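PDB 2FFI: 2-pyrone-4,6-dicarboxylic acid hydrolase, putative from Pseudomonas putida, which probably hydrolyses the lactone 2-pyrone-4,6-dicarboxylate as a member of the amidohydrolase family. Local coordinates for residues A[84-89]-A[105-111]; A[93-99]-A[132-138]; A[16-22]-A[232-238]; A[162-168]-A[193-199]. All blocks are in the same frame, centred on the assembly; numbering follows the deposited sequence.

Contact 1. Residues A[84-89]-A[105-111]; sequences RGVVML and GVRGVRL. With PO4 (phosphate ion), chain C.
Val87 O takes two contacts from residues 105-111. Arg110 N donates to it at 2.8 Å, nearly in line with the carbonyl (C=O...donor angle 168°), and Val109 CA adds a CA-H...O contact at 3.3 Å. Val87 N returns a bond to Gly108 O at 3.3 Å, so Val87 and Val109 form a single bridge between two segments whose end-to-end directions lie 42° apart, as neighbouring staves of a TIM barrel do. Farther back the pairing thins: Arg107 N reaches Gly85 O by a weak bond only. Outside the bridge, Val87 CG2 meets Val106 CG2 at 3.9 Å with the two side chains roughly perpendicular; both residues also touch Met101 of helix 95-102. That helix ends in a Schellman motif with Gly105 as its C-prime residue, and the chain turns from there into the strand. At the far end Arg84 and Arg107 run side by side and stack their guanidinium groups, centres 4.6 Å apart. Arg84 NE lies over the rim of the Arg107 group; carbonyls of Phe277 and Gly278 accept weak bonds from Arg84, which probably eases the like-charge pairing. Arg110 turns the other way, into the barrel: with CG anti to the backbone N (chi1 -163°) and an extended chain, it also pairs with Asp166 and brings NH1 and NH2 together onto one phosphate oxygen, with NH2 2.7 Å from O1.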
# COMPACT_ATOMS: atom_id res chain seq x y z
N ARG A 84 2.14 -10.67 4.67
CA ARG A 84 0.69 -10.69 4.58
C ARG A 84 0.25 -10.43 3.15
O ARG A 84 -0.41 -11.25 2.52
CB ARG A 84 0.04 -9.67 5.51
CG ARG A 84 0.11 -10.07 6.97
CD ARG A 84 -0.59 -11.40 7.25
NE ARG A 84 -0.49 -11.70 8.67
CZ ARG A 84 0.26 -12.66 9.17
NH1 ARG A 84 0.30 -12.86 10.49
NH2 ARG A 84 0.96 -13.45 8.37
N GLY A 85 0.63 -9.28 2.61
CA GLY A 85 0.25 -8.99 1.24
C GLY A 85 -1.23 -8.86 0.88
O GLY A 85 -2.09 -9.54 1.44
N VAL A 86 -1.49 -7.97 -0.09
CA VAL A 86 -2.82 -7.68 -0.59
C VAL A 86 -2.89 -8.11 -2.06
O VAL A 86 -1.88 -8.11 -2.75
CB VAL A 86 -3.13 -6.17 -0.49
CG1 VAL A 86 -2.62 -5.62 0.82
CG2 VAL A 86 -2.53 -5.43 -1.65
N VAL A 87 -4.09 -8.49 -2.52
CA VAL A 87 -4.26 -8.93 -3.90
C VAL A 87 -5.22 -8.07 -4.74
O VAL A 87 -5.76 -7.07 -4.26
CB VAL A 87 -4.75 -10.41 -3.96
CG1 VAL A 87 -3.74 -11.34 -3.31
CG2 VAL A 87 -6.11 -10.54 -3.28
N MSE A 88 -5.40 -8.47 -6.00
CA MSE A 88 -6.33 -7.80 -6.90
C MSE A 88 -7.30 -8.87 -7.38
O MSE A 88 -6.90 -9.90 -7.91
CB MSE A 88 -5.59 -7.14 -8.08
CG MSE A 88 -4.89 -5.83 -7.69
SE MSE A 88 -4.12 -4.79 -9.17
CE MSE A 88 -5.78 -3.96 -9.81
N LEU A 89 -8.59 -8.64 -7.16
CA LEU A 89 -9.61 -9.61 -7.53
C LEU A 89 -10.46 -9.21 -8.72
O LEU A 89 -10.72 -8.03 -8.96
CB LEU A 89 -10.52 -9.85 -6.33
CG LEU A 89 -9.80 -10.28 -5.05
CD1 LEU A 89 -10.78 -10.19 -3.89
CD2 LEU A 89 -9.26 -11.69 -5.20
N GLY A 105 -2.85 -15.54 4.10
CA GLY A 105 -2.20 -14.36 4.60
C GLY A 105 -2.59 -13.04 3.96
O GLY A 105 -2.11 -11.99 4.38
N VAL A 106 -3.46 -13.06 2.95
CA VAL A 106 -3.86 -11.79 2.34
C VAL A 106 -4.96 -11.14 3.17
O VAL A 106 -5.96 -11.78 3.54
CB VAL A 106 -4.26 -11.94 0.86
CG1 VAL A 106 -4.63 -13.35 0.58
CG2 VAL A 106 -5.39 -10.98 0.51
N ARG A 107 -4.75 -9.86 3.48
CA ARG A 107 -5.69 -9.13 4.31
C ARG A 107 -6.37 -7.91 3.67
O ARG A 107 -6.99 -7.10 4.36
CB ARG A 107 -4.97 -8.67 5.58
CG ARG A 107 -5.39 -9.40 6.86
CD ARG A 107 -5.08 -10.88 6.81
NE ARG A 107 -4.65 -11.32 8.12
CZ ARG A 107 -4.24 -12.55 8.37
NH1 ARG A 107 -3.84 -12.87 9.60
NH2 ARG A 107 -4.22 -13.46 7.40
N GLY A 108 -6.26 -7.79 2.35
CA GLY A 108 -6.89 -6.65 1.70
C GLY A 108 -6.94 -6.83 0.20
O GLY A 108 -6.39 -7.80 -0.32
N VAL A 109 -7.63 -5.91 -0.47
CA VAL A 109 -7.74 -5.94 -1.93
C VAL A 109 -7.39 -4.55 -2.41
O VAL A 109 -7.76 -3.56 -1.78
CB VAL A 109 -9.17 -6.28 -2.46
CG1 VAL A 109 -9.57 -7.70 -2.06
CG2 VAL A 109 -10.17 -5.29 -1.91
N ARG A 110 -6.67 -4.49 -3.53
CA ARG A 110 -6.26 -3.22 -4.12
C ARG A 110 -6.94 -3.09 -5.47
O ARG A 110 -6.80 -3.95 -6.33
CB ARG A 110 -4.74 -3.18 -4.32
CG ARG A 110 -4.16 -1.77 -4.54
CD ARG A 110 -2.85 -1.84 -5.33
NE ARG A 110 -1.97 -0.68 -5.14
CZ ARG A 110 -0.76 -0.57 -5.69
NH1 ARG A 110 -0.03 0.51 -5.46
NH2 ARG A 110 -0.29 -1.52 -6.49
N LEU A 111 -7.68 -2.01 -5.64
CA LEU A 111 -8.36 -1.76 -6.90
C LEU A 111 -7.29 -1.29 -7.90
O LEU A 111 -7.25 -1.75 -9.05
CB LEU A 111 -9.41 -0.67 -6.71
CG LEU A 111 -10.46 -0.96 -5.63
CD1 LEU A 111 -11.40 0.19 -5.54
CD2 LEU A 111 -11.21 -2.24 -5.96
P PO4 C . 2.97 0.88 -6.82
O1 PO4 C . 2.06 -0.27 -6.59
O2 PO4 C . 2.52 1.66 -8.00
O3 PO4 C . 2.98 1.76 -5.63
O4 PO4 C . 4.34 0.36 -7.07

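Contact 2. Residues A[93-99]-A[132-138]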
# COMPACT_ATOMS: atom_id res chain seq x y z
N VAL A 93 -16.20 -12.45 -7.56
CA VAL A 93 -15.45 -13.54 -6.96
C VAL A 93 -16.21 -14.12 -5.78
O VAL A 93 -16.87 -13.40 -5.04
CB VAL A 93 -14.08 -13.04 -6.46
CG1 VAL A 93 -13.25 -14.21 -5.97
CG2 VAL A 93 -13.36 -12.31 -7.58
N GLU A 94 -16.11 -15.43 -5.60
CA GLU A 94 -16.84 -16.07 -4.51
C GLU A 94 -16.09 -16.10 -3.17
O GLU A 94 -14.87 -16.18 -3.13
CB GLU A 94 -17.23 -17.50 -4.93
CG GLU A 94 -16.11 -18.54 -4.91
CD GLU A 94 -15.03 -18.35 -5.97
OE1 GLU A 94 -14.66 -19.37 -6.62
OE2 GLU A 94 -14.55 -17.20 -6.15
N GLN A 95 -16.85 -16.02 -2.07
CA GLN A 95 -16.25 -16.04 -0.74
C GLN A 95 -15.28 -17.20 -0.56
O GLN A 95 -14.27 -17.07 0.14
CB GLN A 95 -17.33 -16.15 0.34
CG GLN A 95 -18.19 -14.92 0.49
CD GLN A 95 -17.48 -13.77 1.18
OE1 GLN A 95 -18.12 -12.78 1.53
NE2 GLN A 95 -16.17 -13.88 1.35
N ALA A 96 -15.59 -18.33 -1.17
CA ALA A 96 -14.71 -19.47 -1.05
C ALA A 96 -13.24 -19.10 -1.31
O ALA A 96 -12.38 -19.40 -0.48
CB ALA A 96 -15.15 -20.59 -1.99
N THR A 97 -12.94 -18.45 -2.43
CA THR A 97 -11.55 -18.13 -2.69
C THR A 97 -11.00 -17.05 -1.76
O THR A 97 -9.81 -17.07 -1.46
CB THR A 97 -11.29 -17.74 -4.17
OG1 THR A 97 -11.78 -16.42 -4.43
CG2 THR A 97 -11.97 -18.72 -5.09
N LEU A 98 -11.84 -16.12 -1.31
CA LEU A 98 -11.38 -15.06 -0.41
C LEU A 98 -10.94 -15.64 0.94
O LEU A 98 -9.95 -15.22 1.52
CB LEU A 98 -12.47 -14.01 -0.18
CG LEU A 98 -12.79 -12.99 -1.28
CD1 LEU A 98 -13.28 -13.72 -2.51
CD2 LEU A 98 -13.84 -12.00 -0.80
N ALA A 99 -11.69 -16.63 1.42
CA ALA A 99 -11.37 -17.26 2.68
C ALA A 99 -10.05 -17.97 2.55
O ALA A 99 -9.16 -17.77 3.38
CB ALA A 99 -12.45 -18.24 3.05
N ARG A 132 -18.29 -8.89 -0.78
CA ARG A 132 -17.48 -10.08 -0.54
C ARG A 132 -16.30 -9.76 0.38
O ARG A 132 -16.04 -10.51 1.33
CB ARG A 132 -16.93 -10.67 -1.85
CG ARG A 132 -17.93 -11.37 -2.78
CD ARG A 132 -18.49 -12.64 -2.17
NE ARG A 132 -19.41 -12.33 -1.08
CZ ARG A 132 -20.61 -11.77 -1.24
NH1 ARG A 132 -21.39 -11.52 -0.19
NH2 ARG A 132 -21.04 -11.48 -2.47
N ILE A 133 -15.57 -8.67 0.11
CA ILE A 133 -14.41 -8.32 0.94
C ILE A 133 -14.82 -7.82 2.31
O ILE A 133 -14.06 -7.94 3.25
CB ILE A 133 -13.49 -7.25 0.29
CG1 ILE A 133 -13.85 -5.87 0.83
CG2 ILE A 133 -13.60 -7.29 -1.22
CD1 ILE A 133 -12.84 -4.81 0.47
N GLY A 134 -16.02 -7.26 2.40
CA GLY A 134 -16.51 -6.77 3.67
C GLY A 134 -16.76 -7.90 4.66
O GLY A 134 -16.37 -7.80 5.82
N GLU A 135 -17.41 -8.97 4.18
CA GLU A 135 -17.73 -10.13 5.01
C GLU A 135 -16.46 -10.84 5.44
O GLU A 135 -16.47 -11.61 6.40
CB GLU A 135 -18.66 -11.10 4.25
CG GLU A 135 -18.92 -12.45 4.95
CD GLU A 135 -19.82 -13.42 4.15
OE1 GLU A 135 -19.85 -14.62 4.51
OE2 GLU A 135 -20.50 -12.98 3.19
N GLN A 136 -15.35 -10.58 4.74
CA GLN A 136 -14.07 -11.19 5.09
C GLN A 136 -13.28 -10.26 6.01
O GLN A 136 -12.31 -10.68 6.64
CB GLN A 136 -13.24 -11.50 3.84
CG GLN A 136 -12.26 -12.65 4.04
CD GLN A 136 -12.98 -13.96 4.26
OE1 GLN A 136 -12.39 -14.93 4.74
NE2 GLN A 136 -14.26 -14.01 3.91
N GLY A 137 -13.70 -9.01 6.08
CA GLY A 137 -13.03 -8.06 6.94
C GLY A 137 -11.85 -7.38 6.28
O GLY A 137 -11.21 -6.55 6.90
N TRP A 138 -11.58 -7.76 5.03
CA TRP A 138 -10.48 -7.21 4.25
C TRP A 138 -10.62 -5.72 3.98
O TRP A 138 -11.73 -5.21 3.83
CB TRP A 138 -10.37 -7.93 2.90
CG TRP A 138 -9.76 -9.28 2.98
CD1 TRP A 138 -9.31 -9.91 4.10
CD2 TRP A 138 -9.49 -10.17 1.88
NE1 TRP A 138 -8.76 -11.14 3.77
CE2 TRP A 138 -8.86 -11.32 2.42
CE3 TRP A 138 -9.72 -10.11 0.50
CZ2 TRP A 138 -8.45 -12.39 1.63
CZ3 TRP A 138 -9.32 -11.18 -0.29
CH2 TRP A 138 -8.69 -12.31 0.28
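Leu98 points at the opposing helix and lays its CD2 methyl on Arg132, 3.5 Å from Arg132 CB, with the two side chains crossing at about a right angle. Leu98 also meets an indole: Leu98 CG stands 4.0 Å from Trp138 CZ3. Along the outer margin the aliphatic part of Gln95 crosses Arg132, Gln95 CG lying 3.5 Å from Arg132 CD, while Ala99 CA rests 3.3 Å from Gln136 OE1. With CG anti to the carbonyl carbon (chi1 -71°), Arg132 CG lies 3.2 Å from Val93 O, just ahead of helix 95-102; the bends at chi2 and chi3 then carry CD and NE past Gln95. Glu135, one turn on, offers the Arg132 guanidinium a long salt bridge.

A second shell sets these groups in place. Gln136 CG covers one face of the Trp138 ring near its rim, and Gly137, with positive phi, closes helix 127-136 in a Schellman motif and turns the chain toward Trp138. The indole in turn packs against Leu89, Met101 and Val109. Ile133, on the inner side of its helix, also meets Val109. With axes 9.9 Å apart and crossing at -44°, the segments 95-99 and 132-136 belong to successive helices of the outer layer of a TIM barrel, packed over the strand that lies between them in sequence.

Contact 3. Residues A[16-22]-A[232-238]; sequences DSHAHVF and MWGSDWP. With PO4 (phosphate ion), chain C.
Ser17 bonds twice to one carbonyl of the last barrel strand. Its N reaches Trp233 O at 3.3 Å in the carbonyl plane, and its OG meets the same oxygen at 2.9 Å from well above that plane (65° out). The hydroxyl gets there because OG sits between the backbone N and the carbonyl carbon (chi1 61°), turned back over its own chain. Next to it Asp16 receives Ser235 at both oxygens: Ser235 OG on the syn side of OD1 at 2.7 Å, and Ser235 N above the carboxylate plane at OD2.

Trp237 dominates the far end. Its O accepts His20 N at 2.8 Å (N-H...O 157°), and its ring runs alongside segment 16-22, with CE3 3.2 Å from His20 O and the edge atom CZ3 4.1 Å from Val21 CG1. The cis-linked Pro238 lays its CB over the centre of the same ring.

Between these ends Asp236 N donates to His18 O. Arg203 forms a salt bridge with Asp236 OD1, while OD2 lies near His18, His20 and the phosphate. Val60 O fixes His20 through ND1, and NE2 bonds weakly to the phosphate. First strand thus meets last, closing the barrel. His18-Ala19-His20 with Asp236 fits the HxH and final-strand aspartate pattern of the amidohydrolase superfamily; the phosphate, probably from the crystallisation liquor, marks a place that can hold an anion, consistent with an active site for a dicarboxylate.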
# COMPACT_ATOMS: atom_id res chain seq x y z
N ASP A 16 7.17 -3.60 7.13
CA ASP A 16 7.13 -2.85 5.86
C ASP A 16 5.79 -3.08 5.18
O ASP A 16 5.50 -4.20 4.78
CB ASP A 16 8.25 -3.34 4.91
CG ASP A 16 8.08 -2.84 3.48
OD1 ASP A 16 8.88 -3.28 2.60
OD2 ASP A 16 7.17 -2.01 3.22
N SER A 17 4.97 -2.05 5.04
CA SER A 17 3.69 -2.24 4.35
C SER A 17 3.91 -1.80 2.90
O SER A 17 4.65 -0.87 2.64
CB SER A 17 2.58 -1.41 5.01
OG SER A 17 2.86 -0.03 4.96
N HIS A 18 3.29 -2.49 1.96
CA HIS A 18 3.44 -2.15 0.54
C HIS A 18 4.80 -2.49 -0.09
O HIS A 18 5.81 -1.86 0.18
CB HIS A 18 3.15 -0.66 0.32
CG HIS A 18 2.56 -0.36 -1.02
ND1 HIS A 18 3.29 -0.43 -2.19
CD2 HIS A 18 1.30 -0.01 -1.38
CE1 HIS A 18 2.50 -0.12 -3.21
NE2 HIS A 18 1.29 0.14 -2.75
N ALA A 19 4.79 -3.49 -0.96
CA ALA A 19 5.99 -3.94 -1.66
C ALA A 19 5.57 -4.96 -2.73
O ALA A 19 4.53 -5.60 -2.60
CB ALA A 19 6.97 -4.56 -0.66
N HIS A 20 6.39 -5.13 -3.76
CA HIS A 20 6.07 -6.06 -4.84
C HIS A 20 7.17 -7.09 -5.08
O HIS A 20 8.34 -6.82 -4.83
CB HIS A 20 5.85 -5.28 -6.14
CG HIS A 20 4.86 -4.18 -6.03
ND1 HIS A 20 3.52 -4.41 -5.77
CD2 HIS A 20 5.01 -2.83 -6.06
CE1 HIS A 20 2.90 -3.25 -5.65
NE2 HIS A 20 3.77 -2.28 -5.82
N VAL A 21 6.79 -8.27 -5.56
CA VAL A 21 7.75 -9.31 -5.91
C VAL A 21 7.25 -9.96 -7.19
O VAL A 21 6.05 -10.06 -7.41
CB VAL A 21 7.95 -10.40 -4.77
CG1 VAL A 21 8.47 -9.74 -3.51
CG2 VAL A 21 6.64 -11.17 -4.50
N PHE A 22 8.18 -10.37 -8.05
CA PHE A 22 7.84 -11.03 -9.32
C PHE A 22 9.11 -11.52 -9.96
O PHE A 22 10.13 -10.86 -9.88
CB PHE A 22 7.07 -10.06 -10.25
CG PHE A 22 7.66 -8.67 -10.33
CD1 PHE A 22 8.70 -8.39 -11.20
CD2 PHE A 22 7.15 -7.65 -9.53
CE1 PHE A 22 9.23 -7.11 -11.29
CE2 PHE A 22 7.68 -6.36 -9.62
CZ PHE A 22 8.71 -6.09 -10.51
N MSE A 232 1.12 4.49 8.20
CA MSE A 232 2.14 3.44 8.19
C MSE A 232 3.12 3.66 7.04
O MSE A 232 2.75 4.15 5.98
CB MSE A 232 1.51 2.06 8.05
CG MSE A 232 0.96 1.78 6.68
SE MSE A 232 -0.48 0.50 6.77
CE MSE A 232 -1.91 1.73 6.48
N TRP A 233 4.37 3.28 7.27
CA TRP A 233 5.41 3.45 6.25
C TRP A 233 5.55 2.29 5.29
O TRP A 233 5.47 1.12 5.68
CB TRP A 233 6.77 3.68 6.91
CG TRP A 233 7.91 3.77 5.93
CD1 TRP A 233 8.37 4.89 5.30
CD2 TRP A 233 8.74 2.68 5.48
NE1 TRP A 233 9.44 4.56 4.49
CE2 TRP A 233 9.69 3.22 4.59
CE3 TRP A 233 8.77 1.30 5.74
CZ2 TRP A 233 10.67 2.44 3.96
CZ3 TRP A 233 9.75 0.51 5.11
CH2 TRP A 233 10.69 1.09 4.24
N GLY A 234 5.77 2.61 4.02
CA GLY A 234 5.98 1.58 3.01
C GLY A 234 7.27 1.81 2.25
O GLY A 234 7.72 2.94 2.13
N SER A 235 7.91 0.76 1.76
CA SER A 235 9.14 0.96 1.02
C SER A 235 8.79 1.12 -0.46
O SER A 235 9.44 1.88 -1.19
CB SER A 235 10.07 -0.23 1.20
OG SER A 235 9.48 -1.44 0.74
N ASP A 236 7.77 0.40 -0.90
CA ASP A 236 7.32 0.44 -2.28
C ASP A 236 8.30 -0.25 -3.22
O ASP A 236 8.27 -0.05 -4.43
CB ASP A 236 7.13 1.88 -2.75
CG ASP A 236 6.32 1.97 -4.01
OD1 ASP A 236 6.43 2.98 -4.73
OD2 ASP A 236 5.57 1.00 -4.28
N TRP A 237 9.18 -1.05 -2.63
CA TRP A 237 10.19 -1.80 -3.36
C TRP A 237 9.47 -2.69 -4.38
O TRP A 237 8.35 -3.13 -4.14
CB TRP A 237 10.98 -2.66 -2.37
CG TRP A 237 12.13 -3.41 -2.97
CD1 TRP A 237 13.40 -2.96 -3.13
CD2 TRP A 237 12.11 -4.75 -3.47
NE1 TRP A 237 14.17 -3.93 -3.69
CE2 TRP A 237 13.41 -5.04 -3.92
CE3 TRP A 237 11.12 -5.73 -3.59
CZ2 TRP A 237 13.76 -6.28 -4.48
CZ3 TRP A 237 11.46 -6.97 -4.14
CH2 TRP A 237 12.78 -7.23 -4.58
N PRO A 238 10.11 -2.98 -5.53
CA PRO A 238 11.45 -2.55 -5.92
C PRO A 238 11.48 -1.13 -6.49
O PRO A 238 12.43 -0.74 -7.16
CB PRO A 238 11.84 -3.59 -6.94
CG PRO A 238 10.56 -3.81 -7.65
CD PRO A 238 9.55 -3.89 -6.54
P PO4 C . 2.97 0.88 -6.82
O1 PO4 C . 2.06 -0.27 -6.59
O2 PO4 C . 2.52 1.66 -8.00
O3 PO4 C . 2.98 1.76 -5.63
O4 PO4 C . 4.34 0.36 -7.07

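Contact 4. Residues A[162-168]-A[193-199]; sequences DIVIDHF and KVWVKVS. With PO4 (phosphate ion), chain C.
Lys193 O receives Ile163 N at 2.8 Å and starts a parallel ladder, while the Lys193 ammonium is held by Gly160 O. Val194 faces outward with Val196, and its CG2 touches Ile165 CD1 at 4.1 Å. Trp195 uses both backbone polar atoms: its N donates to Ile163 O, and its O takes Ile165 N at 2.7 Å. On the inner face its CB packs on Val164 CG2. Lys197 N then gives a nearly straight bond to Ile165 O (172°), and Lys197 O accepts Phe168 N rather than His167 N, so the regular register breaks here. The Lys197 side chain passes over Val164, CE 3.7 Å from Val164 CG1, to a salt bridge with Glu141. Val198 presents its CA to the Phe168 ring in a CH-pi contact, 4.0 Å from the centroid and 16° off the normal. Ser199 OG hydrogen-bonds His167 ND1 at 2.8 Å, meeting the ring at its edge; this steadies the imidazole whose NE2 donates to phosphate O3 at 2.7 Å.

The two are the parallel strands of a beta-alpha-beta unit of the TIM barrel, with helix 182-185 in the connection: strand 139-142 flanks 163-165, strand 231-234 flanks 194-199, helix 149-156 covers Ile163 and Ile165, and Leu276 of helix 262-276 touches Val164 and Trp195.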
# COMPACT_ATOMS: atom_id res chain seq x y z
N ASP A 162 -12.46 -0.78 6.06
CA ASP A 162 -11.21 -0.06 6.15
C ASP A 162 -10.76 0.39 4.77
O ASP A 162 -10.84 -0.36 3.79
CB ASP A 162 -10.14 -0.94 6.78
CG ASP A 162 -10.43 -1.28 8.24
OD1 ASP A 162 -10.01 -2.37 8.69
OD2 ASP A 162 -11.07 -0.45 8.93
N ILE A 163 -10.30 1.63 4.69
CA ILE A 163 -9.84 2.19 3.44
C ILE A 163 -8.39 2.66 3.62
O ILE A 163 -8.11 3.55 4.45
CB ILE A 163 -10.71 3.39 3.02
CG1 ILE A 163 -12.17 2.96 2.94
CG2 ILE A 163 -10.20 3.94 1.70
CD1 ILE A 163 -13.16 4.13 2.86
N VAL A 164 -7.49 2.06 2.84
CA VAL A 164 -6.08 2.39 2.85
C VAL A 164 -5.69 3.20 1.61
O VAL A 164 -5.83 2.71 0.49
CB VAL A 164 -5.21 1.11 2.85
CG1 VAL A 164 -3.74 1.49 2.83
CG2 VAL A 164 -5.52 0.26 4.07
N ILE A 165 -5.18 4.42 1.84
CA ILE A 165 -4.77 5.32 0.76
C ILE A 165 -3.27 5.24 0.51
O ILE A 165 -2.48 5.40 1.44
CB ILE A 165 -5.16 6.78 1.11
CG1 ILE A 165 -6.67 6.87 1.26
CG2 ILE A 165 -4.78 7.73 -0.01
CD1 ILE A 165 -7.12 8.20 1.75
N ASP A 166 -2.88 5.00 -0.75
CA ASP A 166 -1.47 4.86 -1.13
C ASP A 166 -0.69 6.15 -1.36
O ASP A 166 -1.21 7.11 -1.92
CB ASP A 166 -1.34 4.02 -2.39
CG ASP A 166 -1.72 2.57 -2.18
OD1 ASP A 166 -1.65 1.81 -3.18
OD2 ASP A 166 -2.09 2.18 -1.05
N HIS A 167 0.57 6.13 -0.95
CA HIS A 167 1.50 7.24 -1.11
C HIS A 167 0.94 8.62 -0.82
O HIS A 167 0.76 9.42 -1.72
CB HIS A 167 2.05 7.26 -2.53
CG HIS A 167 2.45 5.91 -3.04
ND1 HIS A 167 3.07 4.98 -2.24
CD2 HIS A 167 2.33 5.35 -4.26
CE1 HIS A 167 3.32 3.89 -2.96
NE2 HIS A 167 2.88 4.09 -4.18
N PHE A 168 0.66 8.90 0.45
CA PHE A 168 0.16 10.22 0.82
C PHE A 168 -1.09 10.62 0.06
O PHE A 168 -1.58 11.75 0.19
CB PHE A 168 1.24 11.26 0.56
CG PHE A 168 2.48 11.09 1.40
CD1 PHE A 168 2.57 11.69 2.65
CD2 PHE A 168 3.57 10.37 0.92
CE1 PHE A 168 3.73 11.59 3.40
CE2 PHE A 168 4.74 10.27 1.67
CZ PHE A 168 4.82 10.88 2.91
N LYS A 193 -11.89 4.64 10.08
CA LYS A 193 -11.82 3.50 9.18
C LYS A 193 -10.94 3.85 7.97
O LYS A 193 -10.85 3.08 7.02
CB LYS A 193 -13.23 3.09 8.75
CG LYS A 193 -14.15 2.60 9.88
CD LYS A 193 -14.18 1.06 10.04
CE LYS A 193 -14.74 0.36 8.80
NZ LYS A 193 -14.88 -1.11 8.94
N VAL A 194 -10.29 5.00 8.01
CA VAL A 194 -9.42 5.40 6.91
C VAL A 194 -7.94 5.46 7.26
O VAL A 194 -7.51 6.16 8.19
CB VAL A 194 -9.88 6.75 6.31
CG1 VAL A 194 -10.19 7.74 7.41
CG2 VAL A 194 -8.81 7.29 5.36
N TRP A 195 -7.16 4.69 6.51
CA TRP A 195 -5.72 4.60 6.68
C TRP A 195 -5.04 5.26 5.51
O TRP A 195 -5.54 5.26 4.38
CB TRP A 195 -5.27 3.14 6.72
CG TRP A 195 -5.41 2.50 8.05
CD1 TRP A 195 -4.45 2.36 9.00
CD2 TRP A 195 -6.61 1.96 8.60
NE1 TRP A 195 -4.97 1.76 10.12
CE2 TRP A 195 -6.29 1.51 9.91
CE3 TRP A 195 -7.92 1.82 8.13
CZ2 TRP A 195 -7.24 0.92 10.74
CZ3 TRP A 195 -8.86 1.24 8.96
CH2 TRP A 195 -8.52 0.80 10.25
N VAL A 196 -3.88 5.82 5.79
CA VAL A 196 -3.11 6.47 4.76
C VAL A 196 -1.66 6.01 4.86
O VAL A 196 -1.06 6.02 5.94
CB VAL A 196 -3.20 7.99 4.91
CG1 VAL A 196 -2.89 8.37 6.34
CG2 VAL A 196 -2.23 8.66 3.94
N LYS A 197 -1.12 5.58 3.73
CA LYS A 197 0.25 5.10 3.67
C LYS A 197 1.23 6.20 3.28
O LYS A 197 1.02 6.93 2.31
CB LYS A 197 0.39 3.94 2.68
CG LYS A 197 0.19 2.58 3.30
CD LYS A 197 0.75 1.44 2.45
CE LYS A 197 -0.33 0.80 1.58
NZ LYS A 197 -0.03 -0.62 1.24
N VAL A 198 2.28 6.33 4.08
CA VAL A 198 3.33 7.30 3.83
C VAL A 198 4.48 6.50 3.19
O VAL A 198 5.28 5.86 3.86
CB VAL A 198 3.77 8.00 5.15
CG1 VAL A 198 3.54 7.08 6.33
CG2 VAL A 198 5.23 8.42 5.07
N SER A 199 4.51 6.52 1.86
CA SER A 199 5.49 5.78 1.09
C SER A 199 5.71 6.35 -0.31
O SER A 199 4.89 7.09 -0.84
CB SER A 199 5.06 4.30 0.97
OG SER A 199 3.79 4.16 0.35
P PO4 C . 2.97 0.88 -6.82
O1 PO4 C . 2.06 -0.27 -6.59
O2 PO4 C . 2.52 1.66 -8.00
O3 PO4 C . 2.98 1.76 -5.63
O4 PO4 C . 4.34 0.36 -7.07

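Overall arrangement
From the N terminus, residues 16-22 open the longest loop, which closes only when the chain returns at 232-238; contact 3 therefore encloses the other three. Inside it, contact 1 closes a short loop around helix 95-102. Contact 2 starts within that loop and ends beyond it, so the two cross, and Trp138 packs against Val106 and Val109 where they meet. Contact 4 follows both in series and closes the 163-199 unit; its strand 194-199 pairs directly with strand 231-234 of contact 3. Contacts 1, 3 and 4 converge on one phosphate inside the barrel, and the Arg110-Asp166 salt bridge joins contacts 1 and 4, whereas contact 2 joins helices 95-102 and 127-136 on the outside.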